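Local coordinates for putative lipoprotein (PDB 4Q1Z) that is of unknown function but, as a putative lipoprotein of the DUF4876 family, probably acts at the cell envelope and is built of two beta-rich domains, at residues E166-G169 / A173-E176; I19-I24 / N76-N81; S195-Q200 / V385-G390. All blocks are in the same frame, centred on the assembly; numbering follows the deposited sequence.

Interaction 1: residues E166-G169 / A173-E176; sequences EADG and AYGE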
# COMPACT_ATOMS: atom_id res chain seq x y z
N GLU A 166 10.61 25.98 12.23
CA GLU A 166 10.70 26.73 10.98
C GLU A 166 11.71 26.05 10.04
O GLU A 166 11.43 25.90 8.84
CB GLU A 166 11.10 28.18 11.28
N ALA A 167 12.84 25.57 10.60
CA ALA A 167 13.94 24.89 9.91
C ALA A 167 13.51 23.61 9.16
O ALA A 167 14.18 23.21 8.20
CB ALA A 167 15.03 24.53 10.90
N ASP A 168 12.41 22.97 9.60
CA ASP A 168 11.90 21.75 8.98
C ASP A 168 11.28 21.98 7.61
O ASP A 168 11.22 21.06 6.80
CB ASP A 168 10.84 21.11 9.87
CG ASP A 168 11.33 20.37 11.10
OD1 ASP A 168 12.54 20.47 11.42
OD2 ASP A 168 10.50 19.72 11.75
N GLY A 169 10.76 23.20 7.41
CA GLY A 169 10.06 23.60 6.20
C GLY A 169 8.82 22.75 6.04
O GLY A 169 8.03 22.59 6.99
N ALA A 173 6.30 14.77 7.92
CA ALA A 173 5.11 14.32 8.60
C ALA A 173 5.59 14.05 10.05
O ALA A 173 6.79 13.83 10.26
CB ALA A 173 4.55 13.07 7.94
N TYR A 174 4.73 14.17 11.05
CA TYR A 174 5.17 14.05 12.44
C TYR A 174 4.49 12.87 13.13
O TYR A 174 3.28 12.87 13.32
CB TYR A 174 4.93 15.38 13.16
CG TYR A 174 5.76 16.49 12.56
CD1 TYR A 174 5.31 17.21 11.44
CD2 TYR A 174 7.02 16.80 13.06
CE1 TYR A 174 6.11 18.17 10.84
CE2 TYR A 174 7.83 17.77 12.46
CZ TYR A 174 7.36 18.47 11.37
OH TYR A 174 8.13 19.46 10.81
N GLY A 175 5.29 11.84 13.41
CA GLY A 175 4.84 10.58 13.98
C GLY A 175 4.72 10.55 15.48
O GLY A 175 5.61 11.03 16.20
N GLU A 176 3.59 9.97 15.95
CA GLU A 176 3.25 9.76 17.35
C GLU A 176 4.04 8.53 17.84
O GLU A 176 4.83 8.64 18.80
CB GLU A 176 1.74 9.58 17.50
CG GLU A 176 1.27 9.53 18.94
CD GLU A 176 -0.11 8.93 19.10
OE1 GLU A 176 -1.10 9.66 18.90
OE2 GLU A 176 -0.20 7.71 19.39
O HOH W 1 7.85 19.78 8.21

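Interaction 2: residues I19-I24 / N76-N81; sequences ITVENI and NEYYIN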
# COMPACT_ATOMS: atom_id res chain seq x y z
N ILE A 19 4.40 4.11 -27.06
CA ILE A 19 4.21 4.10 -25.62
C ILE A 19 3.88 5.54 -25.20
O ILE A 19 4.58 6.48 -25.59
CB ILE A 19 5.39 3.45 -24.85
CG1 ILE A 19 5.66 2.03 -25.42
CG2 ILE A 19 5.05 3.36 -23.36
CD1 ILE A 19 6.93 1.36 -25.06
N THR A 20 2.75 5.68 -24.49
CA THR A 20 2.12 6.92 -24.05
C THR A 20 2.77 7.41 -22.74
O THR A 20 2.63 8.59 -22.42
CB THR A 20 0.59 6.65 -23.95
OG1 THR A 20 0.12 6.38 -25.28
CG2 THR A 20 -0.21 7.81 -23.41
N VAL A 21 3.51 6.54 -22.01
CA VAL A 21 4.22 6.92 -20.78
C VAL A 21 5.44 7.76 -21.18
O VAL A 21 6.17 7.41 -22.10
CB VAL A 21 4.62 5.69 -19.92
CG1 VAL A 21 5.53 6.08 -18.76
CG2 VAL A 21 3.39 4.95 -19.41
N GLU A 22 5.62 8.90 -20.48
CA GLU A 22 6.70 9.88 -20.70
C GLU A 22 7.96 9.57 -19.90
O GLU A 22 7.88 9.05 -18.79
CB GLU A 22 6.20 11.29 -20.31
CG GLU A 22 5.25 11.95 -21.30
CD GLU A 22 4.58 13.25 -20.87
OE1 GLU A 22 5.00 13.86 -19.87
OE2 GLU A 22 3.63 13.67 -21.58
N ASN A 23 9.13 9.96 -20.46
CA ASN A 23 10.47 9.86 -19.87
C ASN A 23 10.77 8.45 -19.35
O ASN A 23 11.23 8.31 -18.21
CB ASN A 23 10.65 10.89 -18.75
CG ASN A 23 10.40 12.32 -19.16
OD1 ASN A 23 11.08 12.87 -20.03
ND2 ASN A 23 9.43 12.96 -18.53
N ILE A 24 10.50 7.42 -20.17
CA ILE A 24 10.71 6.02 -19.79
C ILE A 24 12.20 5.75 -19.55
O ILE A 24 13.04 6.13 -20.37
CB ILE A 24 10.12 5.07 -20.88
CG1 ILE A 24 8.60 5.25 -20.98
CG2 ILE A 24 10.52 3.59 -20.65
CD1 ILE A 24 8.07 4.82 -22.26
N ASN A 76 8.80 6.29 -11.23
CA ASN A 76 7.36 6.05 -11.18
C ASN A 76 7.11 4.77 -11.95
O ASN A 76 7.69 4.57 -13.00
CB ASN A 76 6.52 7.19 -11.74
CG ASN A 76 6.63 8.46 -10.97
OD1 ASN A 76 6.46 8.50 -9.74
ND2 ASN A 76 6.93 9.53 -11.68
N GLU A 77 6.29 3.88 -11.41
CA GLU A 77 6.02 2.61 -12.05
C GLU A 77 4.71 2.68 -12.78
O GLU A 77 3.75 3.28 -12.28
CB GLU A 77 6.02 1.49 -11.03
CG GLU A 77 6.13 0.11 -11.65
CD GLU A 77 5.72 -1.04 -10.76
OE1 GLU A 77 6.05 -1.00 -9.55
OE2 GLU A 77 5.07 -1.99 -11.27
N TYR A 78 4.69 2.09 -13.99
CA TYR A 78 3.52 2.05 -14.86
C TYR A 78 3.27 0.65 -15.37
O TYR A 78 4.19 -0.00 -15.85
CB TYR A 78 3.68 2.99 -16.08
CG TYR A 78 3.96 4.44 -15.75
CD1 TYR A 78 5.25 4.86 -15.45
CD2 TYR A 78 2.95 5.40 -15.81
CE1 TYR A 78 5.53 6.20 -15.16
CE2 TYR A 78 3.22 6.74 -15.54
CZ TYR A 78 4.51 7.13 -15.21
OH TYR A 78 4.78 8.44 -14.92
N TYR A 79 2.01 0.22 -15.33
CA TYR A 79 1.60 -1.02 -15.97
C TYR A 79 1.16 -0.60 -17.37
O TYR A 79 0.26 0.23 -17.54
CB TYR A 79 0.51 -1.77 -15.17
CG TYR A 79 0.07 -3.03 -15.88
CD1 TYR A 79 0.97 -4.07 -16.14
CD2 TYR A 79 -1.24 -3.17 -16.33
CE1 TYR A 79 0.57 -5.22 -16.82
CE2 TYR A 79 -1.65 -4.32 -17.01
CZ TYR A 79 -0.74 -5.33 -17.27
OH TYR A 79 -1.16 -6.44 -17.95
N ILE A 80 1.90 -1.08 -18.38
CA ILE A 80 1.63 -0.65 -19.75
C ILE A 80 0.96 -1.79 -20.51
O ILE A 80 1.23 -2.96 -20.26
CB ILE A 80 2.92 -0.09 -20.42
CG1 ILE A 80 4.05 -1.16 -20.55
CG2 ILE A 80 3.42 1.15 -19.64
CD1 ILE A 80 5.32 -0.73 -21.26
N ASN A 81 0.01 -1.44 -21.39
CA ASN A 81 -0.79 -2.41 -22.14
C ASN A 81 -1.22 -1.86 -23.49
O ASN A 81 -1.44 -0.66 -23.63
CB ASN A 81 -2.03 -2.84 -21.32
CG ASN A 81 -2.28 -4.33 -21.29
OD1 ASN A 81 -2.35 -5.00 -22.33
ND2 ASN A 81 -2.44 -4.89 -20.09

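Interaction 3: residues S195-Q200 / V385-G390; sequences SCIISQ and VMRRNG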
# COMPACT_ATOMS: atom_id res chain seq x y z
N SER A 195 -0.55 -10.00 0.17
CA SER A 195 -0.83 -9.04 1.22
C SER A 195 -0.08 -9.39 2.51
O SER A 195 0.19 -10.56 2.78
CB SER A 195 -2.33 -8.98 1.54
OG SER A 195 -3.10 -8.19 0.66
N CYS A 196 0.24 -8.36 3.30
CA CYS A 196 0.72 -8.47 4.66
C CYS A 196 -0.28 -7.76 5.56
O CYS A 196 -0.54 -6.56 5.37
CB CYS A 196 2.13 -7.92 4.86
SG CYS A 196 2.75 -8.12 6.55
N ILE A 197 -0.89 -8.51 6.48
CA ILE A 197 -1.82 -7.94 7.45
C ILE A 197 -1.06 -7.79 8.77
O ILE A 197 -0.32 -8.68 9.17
CB ILE A 197 -3.13 -8.79 7.62
CG1 ILE A 197 -3.85 -9.03 6.27
CG2 ILE A 197 -4.09 -8.16 8.68
CD1 ILE A 197 -4.79 -10.14 6.26
N ILE A 198 -1.25 -6.63 9.40
CA ILE A 198 -0.74 -6.29 10.72
C ILE A 198 -1.96 -5.99 11.57
O ILE A 198 -2.77 -5.16 11.19
CB ILE A 198 0.30 -5.13 10.76
CG1 ILE A 198 1.25 -5.14 9.55
CG2 ILE A 198 1.07 -5.18 12.07
CD1 ILE A 198 1.82 -3.78 9.21
N SER A 199 -2.11 -6.72 12.68
CA SER A 199 -3.20 -6.55 13.63
C SER A 199 -2.68 -5.92 14.91
O SER A 199 -1.51 -6.10 15.24
CB SER A 199 -3.84 -7.89 13.95
OG SER A 199 -4.86 -8.25 13.03
N GLN A 200 -3.53 -5.18 15.63
CA GLN A 200 -3.18 -4.63 16.95
C GLN A 200 -2.95 -5.84 17.88
O GLN A 200 -1.94 -5.91 18.58
CB GLN A 200 -4.31 -3.72 17.47
CG GLN A 200 -4.13 -3.29 18.91
CD GLN A 200 -5.41 -2.91 19.61
OE1 GLN A 200 -5.79 -3.53 20.61
NE2 GLN A 200 -6.06 -1.84 19.17
N VAL A 385 -13.00 -7.06 5.71
CA VAL A 385 -12.66 -8.38 5.16
C VAL A 385 -11.14 -8.47 5.10
O VAL A 385 -10.50 -7.51 4.70
CB VAL A 385 -13.32 -8.67 3.77
CG1 VAL A 385 -12.76 -9.94 3.14
CG2 VAL A 385 -14.84 -8.77 3.89
N MSE A 386 -10.58 -9.63 5.51
CA MSE A 386 -9.14 -9.89 5.41
C MSE A 386 -8.84 -10.65 4.12
O MSE A 386 -9.47 -11.69 3.86
CB MSE A 386 -8.64 -10.66 6.63
CG MSE A 386 -8.22 -9.75 7.77
SE MSE A 386 -8.12 -10.78 9.39
CE MSE A 386 -6.48 -11.77 9.17
N ARG A 387 -7.88 -10.13 3.31
CA ARG A 387 -7.45 -10.70 2.02
C ARG A 387 -8.65 -10.68 1.02
O ARG A 387 -8.93 -11.66 0.33
CB ARG A 387 -6.83 -12.11 2.20
CG ARG A 387 -5.51 -12.10 2.97
CD ARG A 387 -5.00 -13.49 3.27
NE ARG A 387 -4.00 -13.45 4.34
CZ ARG A 387 -4.21 -13.82 5.60
NH1 ARG A 387 -5.38 -14.33 5.95
NH2 ARG A 387 -3.25 -13.72 6.50
N ARG A 388 -9.34 -9.53 0.95
CA ARG A 388 -10.46 -9.31 0.04
C ARG A 388 -9.95 -9.37 -1.41
O ARG A 388 -8.79 -9.06 -1.65
CB ARG A 388 -11.13 -7.94 0.34
CG ARG A 388 -12.49 -7.75 -0.34
CD ARG A 388 -12.93 -6.30 -0.38
NE ARG A 388 -13.07 -5.73 0.96
CZ ARG A 388 -14.19 -5.74 1.68
NH1 ARG A 388 -15.30 -6.29 1.19
NH2 ARG A 388 -14.21 -5.19 2.88
N ASN A 389 -10.83 -9.80 -2.35
CA ASN A 389 -10.56 -9.95 -3.79
C ASN A 389 -9.36 -10.85 -4.05
O ASN A 389 -8.50 -10.51 -4.87
CB ASN A 389 -10.36 -8.60 -4.52
CG ASN A 389 -11.28 -7.49 -4.13
OD1 ASN A 389 -12.50 -7.67 -4.00
ND2 ASN A 389 -10.72 -6.30 -4.00
N GLY A 390 -9.29 -11.97 -3.32
CA GLY A 390 -8.25 -12.97 -3.45
C GLY A 390 -6.82 -12.54 -3.26
O GLY A 390 -5.94 -13.01 -3.98
O HOH W 2 -2.25 -11.44 3.71

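Interaction 1: residues E166-G169 / A173-E176
D168 and Y174 are joined by a single direct hydrogen bond, carboxylate to phenol. Y174 OH donates to D168 OD2 at 2.6 Å. The acceptor uses its anti lone pair, on the side turned away from OD1. It arrives at the edge of the tyrosine ring, in the ring plane. Carboxylate and ring planes are only 13° apart, so the two flat groups are nearly coplanar. The first torsion of Y174 (chi1 -64°) sets CG opposite the carbonyl carbon and lets the ring reach from the strand to the 3-10 turn at 166-168.

A water makes the second link. It donates to Y174 OH at 2.6 Å and to the backbone G169 O at 3.1 Å. The hydroxyl therefore gives one hydrogen bond and receives another, which should restrict its rotation. Within the turn, G169 N bonds to E166 O at 3.1 Å. The chain leaves the 3-10 turn at G169 with a positive phi, which by itself favours glycine.

The ionic contact lies just beyond. D168 OD1 forms a salt bridge with K301 on strand 299-303, the antiparallel neighbour of strand 172-175, so both carboxylate oxygens are used. The lysine charge would probably favour the ionised aspartate.

Aromatic packing comes from W164, whose ring stacks with that of Y174.

The whole is a buried Tyr-Asp hydrogen bond backed by a lysine, tying the loop before strand 172-175 to an outer strand of a small three-stranded antiparallel sheet.

Interaction 2: residues I19-I24 / N76-N81
V21 sits on Y78 with both methyls. CG1 lies over the centre of the ring, 3.5 Å from the centroid of the Y78 ring and 11° off its normal. This is a CH-pi contact. It is set up by a chi1 of 172°, which swings CG1 opposite the backbone N. CG2 covers the root of the same ring, with V21 CG2 to Y78 CG at 3.7 Å. It also meets I80, two residues on, which likewise points toward segment 19-24, with V21 CG2 to I80 CG2 at 3.8 Å. This tight part is wholly apolar. I80 continues it inward onto L27, L30 and V100.

The other side is looser. No hydrogen bond joins the two segments. T20, E22 and N23 are exposed, and their side chains do not touch segment 76-81. The phenol end of Y78 is held by D72 through a hydrogen bond, which helps fix the ring that V21 covers.

The segment 19-24 links strands 11-19 and 24-35, which are not neighbours in the seven-stranded mixed sheet. The arrangement is that of an inter-strand connection in an all-beta domain, packed by one valine onto strand 77-89.

Interaction 3: residues S195-Q200 / V385-G390
I197 reaches M386 and R387 with one atom, its CD1. The contact places the loop that follows strand 378-382 against strand 195-199, an inner strand of the large mixed sheet. I197 CD1 is 3.7 Å from CE of M386, a selenomethionine, and 3.8 Å from M386 CG. The bend of that side chain at chi3 (75°) brings CE back to the methyl. CD1 also lies over one face of the R387 guanidinium, 3.8 Å from R387 CZ and over the centre of the group. The methyl thus meets the carbon atoms of a selenomethionine side chain and the face of a charged group.

The second shell fixes the arginine. R387 NH2 forms a salt bridge with E222 and a hydrogen bond with S220 O. E222 also takes the backbone N-H of I197, so one carboxylate positions both partners. E133 does similar work, binding the backbone N of R387 and the hydroxyl of S195. With an alanine at R387, the E222 carboxylate would probably lose its charge partner and I197 CD1 the flat surface it rests on.

A water completes the join: it accepts from R387 NE at 2.7 Å and donates, weakly, to S195 O at 2.8 Å.

Overall arrangement
The three contacts hold different elements and do not touch; interactions 1 and 3, the closest by nearest atoms, stay about 11 Å apart. Interaction 2 belongs to the seven-stranded sheet, interaction 1 to the three-stranded sheet and interaction 3 to the eleven-stranded sheet. Interaction 1 is polar and links neighbouring parts of the chain. It is locally buried though peripheral, its centre about 23 Å from the chain centre. Interactions 2 and 3 are partly buried and join segments far apart in sequence. Interaction 2 is purely apolar, whereas interaction 3 mixes methyl contacts with a charged group. Interaction 3 is the most central, about 11 Å from the chain centre to its own.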